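Local coordinates for protein hemin degrading factor (Pseudomonas aeruginosa, PDB 4MF9) that binds heme and probably both traffics it within the cell and takes part in its degradation, at residues 22-27 with 41-46; 49-54 with 128-133; 76-81 with 158-163; 146-151 with 185-190. All blocks are in the same frame, centred on the assembly; numbering follows the deposited sequence.

Interaction 1: residues 22-27 with 41-46; sequences RAWQDL and ALLQVS
The indole of Trp-24 is the flat group nearest this contact, and Leu-43 meets it obliquely at its base: CD1 of Leu-43 lies 3.7 Å from CB of Trp-24, while the ring itself leads off into the interior. One face of the indole carries the amide NE2 of Gln-25, offset toward the rim. With CG of Trp-24 anti to the backbone N (chi1 173°), the ring swings away, and Leu-43 skirts its near rim.

Leu-43 does most of the work. Its second branch, CD2, approaches the methyl of Ala-23 (CB, 4.2 Å) and CD1 of Leu-27 (4.1 Å), the two leucines sliding past each other in opposite directions. CD1 of Leu-27 also reaches CB of Leu-42 at 3.9 Å, where the side chains cross at about a right angle. The joint is therefore wholly apolar, a leucine set against one face of a helix. Just beyond it, Gln-44 ends the helix in a Schellman motif with positive phi, which turns the chain toward Ser-46, the N-cap of the next helix.

The contact packs the end of helix 36-42 against helix 17-30, with Leu-20 and Ala-39 extending the apolar seam and helix 47-52 following directly.

Interaction 2: residues 49-54 with 128-133; sequences ELVASR and FAIAEE
Arg-54 and Glu-132 meet at the end of a helix-on-sheet contact. The arginine leaves its backbone with CG anti to the carbonyl carbon (chi1 -60°), runs straight through chi2 and bends at chi3, which lays its guanidinium beside Ile-130. CG2 of Ile-130 sits over one face of that group, offset toward the rim, 3.5 Å from NH2 of Arg-54. The same NH2 donates to OE2 of Glu-132 at 3.1 Å, along a nearly straight bond (N-H...acceptor angle 167°). The bond lies in the guanidinium plane but meets OE2 of Glu-132 from above the carboxylate plane; the two planes are almost perpendicular. Glu-132, its chain extended, reaches across the arginine at about a right angle. The stronger polar partner of Arg-54 is Asp-58, with which the same NH2 forms a salt bridge. Two carboxylates thus offset the charge of a buried guanidinium and probably help fix its position.

The rest is apolar. With CG1 of Val-51 anti to its backbone N (chi1 175°), this branch fits between the root of the Phe-128 ring, 3.7 Å from its CG, and CD1 of Ile-130 at 3.8 Å. At the far end of the ring, CZ of Phe-128 lies 3.7 Å from CB of Ala-52; both aliphatic groups approach the ring obliquely.

Helix 47-52 thus lies on one face of the antiparallel sheet, over strand 124-133, which is flanked by strands 59-62 and 138-146. Helix 17-30 packs over Leu-50 and Arg-54.

Interaction 3: residues 76-81 with 158-163; sequences LGPIMA and AEASDV
A side-chain hydroxyl stands in for a backbone group where this pairing of chains gives out: OG of Ser-161 donates to the carbonyl O of Pro-78 at 2.7 Å and accepts from the N of Ala-158 at 2.8 Å. It thus bridges the start of strand 78-84 to a type I beta turn, Ala-158 to Ser-161, in the loop that follows the neighbouring antiparallel strand 151-157. With OG anti to its own carbonyl carbon and beside its backbone N (chi1 -56°), the hydroxyl faces both partners, and two bonds hold this buried polar atom. The donor is tilted 20° from the carbonyl plane of Pro-78.

The ring of Pro-78 lies against the turn, its CD 3.3 Å from the O of Ala-160 and its CB 4.2 Å from the CB of Ala-160. CG2 of Ile-79 approaches OG of Ser-161 at 3.9 Å. Gly-77 adopts a positive phi of 70°, a conformation that favours glycine, and it passes close to Ser-161 on the way into the strand.

Further into the sheet, Met-80 makes a backbone hydrogen bond with Phe-156 of strand 151-157. At the other end, Asp-162 centres an inverse gamma turn, and its backbone N donates to the O of Leu-76 at 2.8 Å from well above the carbonyl plane.

Interaction 4: residues 146-151 with 185-190; sequences DQQGVA and HEPRAP
A beta-hairpin turn joining strands 138-146 and 151-157 is met here by the long loop that leads toward helix 201-210. The one hydrogen bond between them is from backbone to backbone: N of His-185 donates to O of Gln-147 at 3.0 Å, tilted 21° from the carbonyl plane. Beside it the side chains of Gln-147 and His-185 run in the same direction, with CG of Gln-147 only 3.5 Å from CB of His-185. The amide and imidazole planes are turned 35° apart, and CG of Gln-147 approaches the ring obliquely at CD2. Gln-147 bends at chi2, which carries its amide along the imidazole.

Next along, Gln-148 crosses Pro-187 at a slant, its CG 3.8 Å from CG of Pro-187. This part of the contact is plain van der Waals packing at the surface.

The turn is braced from within. OD1 of Asp-146 accepts from N of Gln-148 at 2.9 Å and from N of Val-150 at 3.0 Å; both bonds grip the same oxygen, the donors coming from opposite faces of the carboxylate plane. N of Gly-149 closes the turn onto O of Asp-146, and N of Asp-146 donates to O of Val-150. At the backbone angles of Gly-149 a side chain would be jammed against the carbonyl O of Gln-148, which calls for glycine. Such a pattern is that of a type I turn with a G1 bulge, reinforced by an Asx turn, at the tip of the hairpin 138-146/151-157.

In the fold
Interactions 1 and 2 form one continuous packing, their centres 13 Å apart: the ring of Trp-24 meets the side chains of Arg-54 and Leu-50, CH2 of Trp-24 lying 3.3 Å from NH1 of Arg-54. Interaction 4 touches interaction 1 as well, through CB of Ser-46 and O of Gln-148, 3.4 Å apart, so the hairpin turn rests on the start of helix 47-52. Interaction 3 stands apart, with its centre about 19 Å from that of interaction 2, yet both reach the same antiparallel sheet, and their segments alternate along the chain. None of the four lies at the heme pocket, where His-215 is the axial ligand of the iron.

Interaction 1: residues 22-27 with 41-46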
loop_
_atom_site.group_PDB
_atom_site.type_symbol
_atom_site.label_atom_id
_atom_site.label_comp_id
_atom_site.label_asym_id
_atom_site.label_seq_id
_atom_site.Cartn_x
_atom_site.Cartn_y
_atom_site.Cartn_z
ATOM N N ARG A 22 1.361 28.594 -5.278
ATOM C CA ARG A 22 0.747 29.386 -6.334
ATOM C C ARG A 22 0.776 28.710 -7.681
ATOM O O ARG A 22 -0.180 28.730 -8.401
ATOM C CB ARG A 22 1.335 30.795 -6.410
ATOM C CG ARG A 22 0.831 31.674 -7.562
ATOM C CD ARG A 22 -0.679 31.639 -7.787
ATOM N NE ARG A 22 -1.143 32.404 -8.959
ATOM C CZ ARG A 22 -1.268 33.729 -9.025
ATOM N NH1 ARG A 22 -0.962 34.493 -8.003
ATOM N NH2 ARG A 22 -1.696 34.303 -10.132
ATOM N N ALA A 23 1.893 28.108 -7.993
ATOM C CA ALA A 23 2.088 27.369 -9.239
ATOM C C ALA A 23 1.133 26.182 -9.307
ATOM O O ALA A 23 0.587 25.863 -10.368
ATOM C CB ALA A 23 3.531 26.890 -9.336
ATOM N N TRP A 24 0.950 25.523 -8.179
ATOM C CA TRP A 24 0.043 24.416 -8.084
ATOM C C TRP A 24 -1.416 24.803 -8.270
ATOM O O TRP A 24 -2.097 24.198 -9.039
ATOM C CB TRP A 24 0.219 23.723 -6.754
ATOM C CG TRP A 24 -0.813 22.622 -6.470
ATOM C CD1 TRP A 24 -1.271 21.701 -7.317
ATOM C CD2 TRP A 24 -1.431 22.373 -5.245
ATOM N NE1 TRP A 24 -2.124 20.866 -6.704
ATOM C CE2 TRP A 24 -2.261 21.265 -5.419
ATOM C CE3 TRP A 24 -1.414 23.016 -4.013
ATOM C CZ2 TRP A 24 -3.060 20.788 -4.418
ATOM C CZ3 TRP A 24 -2.180 22.525 -3.016
ATOM C CH2 TRP A 24 -3.005 21.435 -3.219
ATOM N N GLN A 25 -1.844 25.865 -7.605
ATOM C CA GLN A 25 -3.207 26.394 -7.744
ATOM C C GLN A 25 -3.514 26.843 -9.171
ATOM O O GLN A 25 -4.635 26.686 -9.658
ATOM C CB GLN A 25 -3.428 27.562 -6.773
ATOM C CG GLN A 25 -3.260 27.187 -5.311
ATOM C CD GLN A 25 -4.239 26.113 -4.859
ATOM O OE1 GLN A 25 -5.449 26.254 -5.020
ATOM N NE2 GLN A 25 -3.716 25.034 -4.288
ATOM N N ASP A 26 -2.515 27.417 -9.831
ATOM C CA ASP A 26 -2.629 27.788 -11.238
ATOM C C ASP A 26 -2.839 26.549 -12.113
ATOM O O ASP A 26 -3.675 26.541 -13.030
ATOM C CB ASP A 26 -1.365 28.536 -11.678
ATOM C CG ASP A 26 -1.303 29.953 -11.131
ATOM O OD1 ASP A 26 -2.359 30.463 -10.681
ATOM O OD2 ASP A 26 -0.204 30.561 -11.168
ATOM N N LEU A 27 -2.076 25.500 -11.821
ATOM C CA LEU A 27 -2.188 24.238 -12.520
ATOM C C LEU A 27 -3.518 23.594 -12.283
ATOM O O LEU A 27 -4.222 23.279 -13.227
ATOM C CB LEU A 27 -1.158 23.274 -11.991
ATOM C CG LEU A 27 -0.462 22.393 -13.019
ATOM C CD1 LEU A 27 0.055 21.112 -12.416
ATOM C CD2 LEU A 27 -1.310 22.113 -14.243
ATOM N N ALA A 41 4.355 16.026 -9.788
ATOM C CA ALA A 41 5.193 15.575 -10.877
ATOM C C ALA A 41 5.306 16.592 -11.998
ATOM O O ALA A 41 6.403 16.881 -12.441
ATOM C CB ALA A 41 4.676 14.269 -11.422
ATOM N N LEU A 42 4.190 17.165 -12.394
ATOM C CA LEU A 42 4.177 18.229 -13.400
ATOM C C LEU A 42 4.936 19.475 -12.937
ATOM O O LEU A 42 5.539 20.177 -13.752
ATOM C CB LEU A 42 2.742 18.610 -13.779
ATOM C CG LEU A 42 2.026 17.833 -14.887
ATOM C CD1 LEU A 42 2.930 17.676 -16.104
ATOM C CD2 LEU A 42 1.524 16.481 -14.400
ATOM N N LEU A 43 4.911 19.749 -11.646
ATOM C CA LEU A 43 5.647 20.872 -11.064
ATOM C C LEU A 43 7.088 20.516 -10.724
ATOM O O LEU A 43 7.827 21.283 -10.178
ATOM C CB LEU A 43 4.900 21.428 -9.860
ATOM C CG LEU A 43 3.444 21.772 -10.080
ATOM C CD1 LEU A 43 2.707 21.930 -8.760
ATOM C CD2 LEU A 43 3.372 23.033 -10.910
ATOM N N GLN A 44 7.417 19.296 -11.050
ATOM C CA GLN A 44 8.714 18.784 -10.827
ATOM C C GLN A 44 9.169 18.776 -9.378
ATOM O O GLN A 44 10.292 18.956 -9.102
ATOM C CB GLN A 44 9.657 19.530 -11.746
ATOM C CG GLN A 44 11.103 19.133 -11.670
ATOM C CD GLN A 44 11.469 17.960 -12.564
ATOM O OE1 GLN A 44 12.557 17.403 -12.434
ATOM N NE2 GLN A 44 10.552 17.564 -13.425
ATOM N N VAL A 45 8.281 18.498 -8.469
ATOM C CA VAL A 45 8.609 18.308 -7.054
ATOM C C VAL A 45 7.971 17.040 -6.494
ATOM O O VAL A 45 7.148 16.405 -7.153
ATOM C CB VAL A 45 8.160 19.509 -6.181
ATOM C CG1 VAL A 45 8.866 20.792 -6.601
ATOM C CG2 VAL A 45 6.645 19.679 -6.229
ATOM N N SER A 46 8.343 16.673 -5.273
ATOM C CA SER A 46 7.685 15.559 -4.603
ATOM C C SER A 46 6.335 16.009 -4.047
ATOM O O SER A 46 6.119 17.203 -3.810
ATOM C CB SER A 46 8.556 15.022 -3.477
ATOM O OG SER A 46 8.635 15.948 -2.411
#

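Interaction 2: residues 49-54 with 128-133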
loop_
_atom_site.group_PDB
_atom_site.type_symbol
_atom_site.label_atom_id
_atom_site.label_comp_id
_atom_site.label_asym_id
_atom_site.label_seq_id
_atom_site.Cartn_x
_atom_site.Cartn_y
_atom_site.Cartn_z
ATOM N N GLU A 49 6.737 17.836 -0.695
ATOM C CA GLU A 49 7.075 19.227 -0.857
ATOM C C GLU A 49 5.846 20.058 -1.163
ATOM O O GLU A 49 5.652 21.080 -0.604
ATOM C CB GLU A 49 8.059 19.377 -1.955
ATOM C CG GLU A 49 9.444 19.004 -1.581
ATOM C CD GLU A 49 10.359 18.931 -2.791
ATOM O OE1 GLU A 49 10.397 17.887 -3.478
ATOM O OE2 GLU A 49 10.977 19.954 -3.062
ATOM N N LEU A 50 5.007 19.522 -2.023
ATOM C CA LEU A 50 3.766 20.180 -2.434
ATOM C C LEU A 50 2.868 20.392 -1.222
ATOM O O LEU A 50 2.362 21.497 -0.997
ATOM C CB LEU A 50 3.030 19.353 -3.495
ATOM C CG LEU A 50 2.354 20.075 -4.671
ATOM C CD1 LEU A 50 1.406 19.164 -5.436
ATOM C CD2 LEU A 50 1.611 21.301 -4.218
ATOM N N VAL A 51 2.684 19.338 -0.431
ATOM C CA VAL A 51 1.890 19.434 0.794
ATOM C C VAL A 51 2.488 20.435 1.796
ATOM O O VAL A 51 1.765 21.223 2.410
ATOM C CB VAL A 51 1.694 18.042 1.443
ATOM C CG1 VAL A 51 0.971 18.168 2.775
ATOM C CG2 VAL A 51 0.921 17.119 0.502
ATOM N N ALA A 52 3.807 20.420 1.951
ATOM C CA ALA A 52 4.455 21.371 2.849
ATOM C C ALA A 52 4.266 22.812 2.371
ATOM O O ALA A 52 4.283 23.735 3.173
ATOM C CB ALA A 52 5.925 21.047 3.010
ATOM N N SER A 53 4.076 23.016 1.072
ATOM C CA SER A 53 3.814 24.376 0.586
ATOM C C SER A 53 2.450 24.879 1.070
ATOM O O SER A 53 2.144 26.070 0.959
ATOM C CB SER A 53 3.885 24.439 -0.941
ATOM O OG SER A 53 2.661 24.034 -1.515
ATOM N N ARG A 54 1.615 23.966 1.553
ATOM C CA ARG A 54 0.316 24.239 2.126
ATOM C C ARG A 54 0.304 24.716 3.588
ATOM O O ARG A 54 -0.681 25.171 4.064
ATOM C CB ARG A 54 -0.604 23.003 1.993
ATOM C CG ARG A 54 -0.854 22.541 0.568
ATOM C CD ARG A 54 -1.761 21.342 0.444
ATOM N NE ARG A 54 -3.104 21.617 0.878
ATOM C CZ ARG A 54 -4.155 20.951 0.445
ATOM N NH1 ARG A 54 -3.978 19.955 -0.389
ATOM N NH2 ARG A 54 -5.355 21.275 0.810
ATOM N N PHE A 128 1.543 15.493 7.842
ATOM C CA PHE A 128 0.771 16.735 7.858
ATOM C C PHE A 128 -0.704 16.467 8.107
ATOM O O PHE A 128 -1.241 15.434 7.701
ATOM C CB PHE A 128 0.925 17.477 6.523
ATOM C CG PHE A 128 2.347 17.839 6.197
ATOM C CD1 PHE A 128 3.184 16.924 5.564
ATOM C CD2 PHE A 128 2.850 19.093 6.524
ATOM C CE1 PHE A 128 4.500 17.256 5.272
ATOM C CE2 PHE A 128 4.159 19.434 6.230
ATOM C CZ PHE A 128 4.987 18.510 5.603
ATOM N N ALA A 129 -1.357 17.402 8.784
ATOM C CA ALA A 129 -2.799 17.352 8.937
ATOM C C ALA A 129 -3.343 18.429 8.028
ATOM O O ALA A 129 -3.008 19.611 8.192
ATOM C CB ALA A 129 -3.192 17.631 10.383
ATOM N N ILE A 130 -4.156 18.019 7.085
ATOM C CA ILE A 130 -4.739 18.898 6.111
ATOM C C ILE A 130 -6.232 19.157 6.416
ATOM O O ILE A 130 -6.959 18.261 6.692
ATOM C CB ILE A 130 -4.545 18.325 4.706
ATOM C CG1 ILE A 130 -3.065 18.124 4.411
ATOM C CG2 ILE A 130 -5.171 19.192 3.655
ATOM C CD1 ILE A 130 -2.752 17.657 3.029
ATOM N N ALA A 131 -6.665 20.404 6.368
ATOM C CA ALA A 131 -8.086 20.710 6.484
ATOM C C ALA A 131 -8.482 21.558 5.283
ATOM O O ALA A 131 -8.426 22.792 5.333
ATOM C CB ALA A 131 -8.369 21.450 7.796
ATOM N N GLU A 132 -8.906 20.916 4.222
ATOM C CA GLU A 132 -9.054 21.498 2.930
ATOM C C GLU A 132 -10.468 22.053 2.704
ATOM O O GLU A 132 -11.367 21.318 2.776
ATOM C CB GLU A 132 -8.758 20.464 1.855
ATOM C CG GLU A 132 -8.784 21.081 0.490
ATOM C CD GLU A 132 -8.050 20.330 -0.577
ATOM O OE1 GLU A 132 -8.077 20.812 -1.681
ATOM O OE2 GLU A 132 -7.466 19.302 -0.338
ATOM N N GLU A 133 -10.620 23.328 2.424
ATOM C CA GLU A 133 -11.928 23.921 2.171
ATOM C C GLU A 133 -12.588 23.250 0.981
ATOM O O GLU A 133 -12.003 23.155 -0.017
ATOM C CB GLU A 133 -11.727 25.394 1.792
ATOM C CG GLU A 133 -12.188 26.356 2.863
ATOM C CD GLU A 133 -11.644 27.798 2.758
ATOM O OE1 GLU A 133 -11.940 28.555 3.703
ATOM O OE2 GLU A 133 -10.947 28.171 1.789
#

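Interaction 3: residues 76-81 with 158-163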
loop_
_atom_site.group_PDB
_atom_site.type_symbol
_atom_site.label_atom_id
_atom_site.label_comp_id
_atom_site.label_asym_id
_atom_site.label_seq_id
_atom_site.Cartn_x
_atom_site.Cartn_y
_atom_site.Cartn_z
ATOM N N LEU A 76 -10.692 9.269 16.001
ATOM C CA LEU A 76 -11.452 9.846 14.900
ATOM C C LEU A 76 -12.648 9.012 14.450
ATOM O O LEU A 76 -13.404 9.445 13.585
ATOM C CB LEU A 76 -10.530 10.095 13.706
ATOM C CG LEU A 76 -9.355 11.021 14.018
ATOM C CD1 LEU A 76 -8.350 11.021 12.884
ATOM C CD2 LEU A 76 -9.846 12.434 14.293
ATOM N N GLY A 77 -12.825 7.827 15.027
ATOM C CA GLY A 77 -13.900 6.947 14.594
ATOM C C GLY A 77 -13.636 6.381 13.213
ATOM O O GLY A 77 -12.487 6.304 12.786
ATOM N N PRO A 78 -14.697 5.971 12.511
ATOM C CA PRO A 78 -14.531 5.407 11.168
ATOM C C PRO A 78 -13.873 6.394 10.216
ATOM O O PRO A 78 -14.359 7.517 10.046
ATOM C CB PRO A 78 -15.973 5.125 10.723
ATOM C CG PRO A 78 -16.714 4.920 11.999
ATOM C CD PRO A 78 -16.092 5.882 12.977
ATOM N N ILE A 79 -12.778 5.964 9.601
ATOM C CA ILE A 79 -12.082 6.765 8.610
ATOM C C ILE A 79 -11.950 5.993 7.311
ATOM O O ILE A 79 -12.458 4.868 7.175
ATOM C CB ILE A 79 -10.669 7.147 9.098
ATOM C CG1 ILE A 79 -10.002 5.968 9.813
ATOM C CG2 ILE A 79 -10.733 8.360 10.029
ATOM C CD1 ILE A 79 -9.217 5.015 8.884
ATOM N N MET A 80 -11.254 6.564 6.372
ATOM C CA MET A 80 -10.819 5.844 5.221
ATOM C C MET A 80 -9.284 5.895 5.102
ATOM O O MET A 80 -8.704 6.949 5.094
ATOM C CB MET A 80 -11.462 6.417 3.977
ATOM C CG MET A 80 -11.164 5.705 2.713
ATOM S SD MET A 80 -9.705 6.140 1.876
ATOM C CE MET A 80 -10.087 7.657 1.034
ATOM N N ALA A 81 -8.685 4.731 5.016
ATOM C CA ALA A 81 -7.238 4.609 4.906
ATOM C C ALA A 81 -6.894 4.435 3.441
ATOM O O ALA A 81 -7.550 3.656 2.731
ATOM C CB ALA A 81 -6.730 3.417 5.729
ATOM N N ALA A 158 -14.198 10.811 7.114
ATOM C CA ALA A 158 -15.329 10.656 6.255
ATOM C C ALA A 158 -16.633 11.017 6.950
ATOM O O ALA A 158 -16.617 11.630 7.961
ATOM C CB ALA A 158 -15.360 9.285 5.664
ATOM N N GLU A 159 -17.699 10.588 6.367
ATOM C CA GLU A 159 -19.041 10.985 6.709
ATOM C C GLU A 159 -19.273 10.730 8.184
ATOM O O GLU A 159 -19.912 11.506 8.845
ATOM C CB GLU A 159 -19.912 10.033 5.917
ATOM C CG GLU A 159 -19.840 10.174 4.419
ATOM C CD GLU A 159 -18.781 9.356 3.686
ATOM O OE1 GLU A 159 -18.579 9.668 2.513
ATOM O OE2 GLU A 159 -18.140 8.434 4.222
ATOM N N ALA A 160 -18.677 9.659 8.691
ATOM C CA ALA A 160 -18.950 9.034 9.984
ATOM C C ALA A 160 -17.832 9.222 11.011
ATOM O O ALA A 160 -17.845 8.587 12.072
ATOM C CB ALA A 160 -19.248 7.555 9.798
ATOM N N SER A 161 -16.858 10.073 10.697
ATOM C CA SER A 161 -15.762 10.348 11.628
ATOM C C SER A 161 -16.214 11.259 12.764
ATOM O O SER A 161 -17.131 12.057 12.591
ATOM C CB SER A 161 -14.584 10.997 10.901
ATOM O OG SER A 161 -14.135 10.203 9.819
ATOM N N ASP A 162 -15.522 11.193 13.888
ATOM C CA ASP A 162 -15.824 12.082 15.003
ATOM C C ASP A 162 -15.112 13.408 14.807
ATOM O O ASP A 162 -14.047 13.651 15.274
ATOM C CB ASP A 162 -15.458 11.481 16.350
ATOM C CG ASP A 162 -15.720 12.432 17.499
ATOM O OD1 ASP A 162 -16.400 13.412 17.286
ATOM O OD2 ASP A 162 -15.236 12.217 18.585
ATOM N N VAL A 163 -15.758 14.332 14.138
ATOM C CA VAL A 163 -15.110 15.556 13.746
ATOM C C VAL A 163 -14.559 16.320 14.930
ATOM O O VAL A 163 -13.623 17.008 14.806
ATOM C CB VAL A 163 -16.022 16.413 12.851
ATOM C CG1 VAL A 163 -15.266 17.544 12.214
ATOM C CG2 VAL A 163 -16.663 15.545 11.784
#

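Interaction 4: residues 146-151 with 185-190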
loop_
_atom_site.group_PDB
_atom_site.type_symbol
_atom_site.label_atom_id
_atom_site.label_comp_id
_atom_site.label_asym_id
_atom_site.label_seq_id
_atom_site.Cartn_x
_atom_site.Cartn_y
_atom_site.Cartn_z
ATOM N N ASP A 146 7.626 9.900 2.773
ATOM C CA ASP A 146 8.904 9.229 3.047
ATOM C C ASP A 146 10.123 10.141 2.847
ATOM O O ASP A 146 9.970 11.328 2.575
ATOM C CB ASP A 146 9.043 7.897 2.265
ATOM C CG ASP A 146 9.138 8.080 0.754
ATOM O OD1 ASP A 146 9.519 9.164 0.275
ATOM O OD2 ASP A 146 8.839 7.103 0.022
ATOM N N GLN A 147 11.315 9.580 2.914
ATOM C CA GLN A 147 12.508 10.349 2.812
ATOM C C GLN A 147 12.653 11.080 1.498
ATOM O O GLN A 147 13.416 12.015 1.403
ATOM C CB GLN A 147 13.697 9.478 3.045
ATOM C CG GLN A 147 14.500 9.967 4.176
ATOM C CD GLN A 147 13.749 9.878 5.400
ATOM O OE1 GLN A 147 13.719 10.797 6.145
ATOM N NE2 GLN A 147 13.123 8.770 5.616
ATOM N N GLN A 148 11.968 10.615 0.468
ATOM C CA GLN A 148 12.029 11.234 -0.858
ATOM C C GLN A 148 10.824 12.133 -1.147
ATOM O O GLN A 148 10.689 12.675 -2.253
ATOM C CB GLN A 148 12.180 10.168 -1.951
ATOM C CG GLN A 148 13.551 9.462 -1.942
ATOM C CD GLN A 148 13.725 8.515 -0.769
ATOM O OE1 GLN A 148 14.592 8.714 0.083
ATOM N NE2 GLN A 148 12.910 7.472 -0.726
ATOM N N GLY A 149 9.939 12.275 -0.164
ATOM C CA GLY A 149 8.737 13.081 -0.353
ATOM C C GLY A 149 7.572 12.346 -1.003
ATOM O O GLY A 149 6.537 12.949 -1.315
ATOM N N VAL A 150 7.722 11.036 -1.206
ATOM C CA VAL A 150 6.658 10.242 -1.825
ATOM C C VAL A 150 5.659 9.821 -0.761
ATOM O O VAL A 150 6.049 9.476 0.350
ATOM C CB VAL A 150 7.223 8.984 -2.512
ATOM C CG1 VAL A 150 6.158 8.321 -3.377
ATOM C CG2 VAL A 150 8.442 9.352 -3.350
ATOM N N ALA A 151 4.373 9.851 -1.087
ATOM C CA ALA A 151 3.355 9.460 -0.116
ATOM C C ALA A 151 3.592 8.067 0.445
ATOM O O ALA A 151 3.920 7.125 -0.295
ATOM C CB ALA A 151 1.974 9.540 -0.732
ATOM N N HIS A 185 16.146 13.293 1.855
ATOM C CA HIS A 185 17.350 12.537 1.767
ATOM C C HIS A 185 17.521 11.933 0.415
ATOM O O HIS A 185 16.608 11.686 -0.307
ATOM C CB HIS A 185 17.379 11.490 2.837
ATOM C CG HIS A 185 17.616 12.046 4.197
ATOM N ND1 HIS A 185 17.903 13.376 4.416
ATOM C CD2 HIS A 185 17.606 11.457 5.417
ATOM C CE1 HIS A 185 18.041 13.584 5.713
ATOM N NE2 HIS A 185 17.874 12.434 6.341
ATOM N N GLU A 186 18.744 11.738 -0.012
ATOM C CA GLU A 186 18.955 11.193 -1.331
ATOM C C GLU A 186 18.677 9.692 -1.294
ATOM O O GLU A 186 19.013 9.037 -0.332
ATOM C CB GLU A 186 20.335 11.557 -1.838
ATOM C CG GLU A 186 20.632 11.109 -3.252
ATOM C CD GLU A 186 19.796 11.836 -4.245
ATOM O OE1 GLU A 186 19.797 13.094 -4.255
ATOM O OE2 GLU A 186 19.121 11.153 -5.010
ATOM N N PRO A 187 18.088 9.148 -2.351
ATOM C CA PRO A 187 17.688 7.744 -2.264
ATOM C C PRO A 187 18.870 6.852 -2.050
ATOM O O PRO A 187 19.981 6.946 -2.564
ATOM C CB PRO A 187 16.994 7.488 -3.584
ATOM C CG PRO A 187 16.593 8.862 -4.078
ATOM C CD PRO A 187 17.134 9.901 -3.160
ATOM N N ARG A 188 18.639 5.918 -1.129
ATOM C CA ARG A 188 19.637 4.958 -0.565
ATOM C C ARG A 188 19.923 3.678 -1.360
ATOM O O ARG A 188 19.138 3.273 -2.204
ATOM C CB ARG A 188 19.361 4.677 0.937
ATOM C CG ARG A 188 19.723 3.304 1.502
ATOM C CD ARG A 188 21.199 3.157 1.777
ATOM N NE ARG A 188 21.539 2.609 3.080
ATOM C CZ ARG A 188 21.490 3.278 4.222
ATOM N NH1 ARG A 188 21.098 4.532 4.236
ATOM N NH2 ARG A 188 21.843 2.700 5.346
ATOM N N ALA A 189 21.017 3.001 -1.020
ATOM C CA ALA A 189 21.751 2.162 -1.952
ATOM C C ALA A 189 20.960 1.098 -2.648
ATOM O O ALA A 189 20.411 0.231 -1.991
ATOM C CB ALA A 189 22.875 1.466 -1.200
ATOM N N PRO A 190 20.962 1.070 -3.973
ATOM C CA PRO A 190 20.441 -0.126 -4.644
ATOM C C PRO A 190 21.542 -1.171 -4.907
ATOM O O PRO A 190 22.307 -0.928 -5.827
ATOM C CB PRO A 190 19.947 0.425 -6.009
ATOM C CG PRO A 190 20.213 1.886 -6.003
ATOM C CD PRO A 190 21.236 2.132 -4.939
#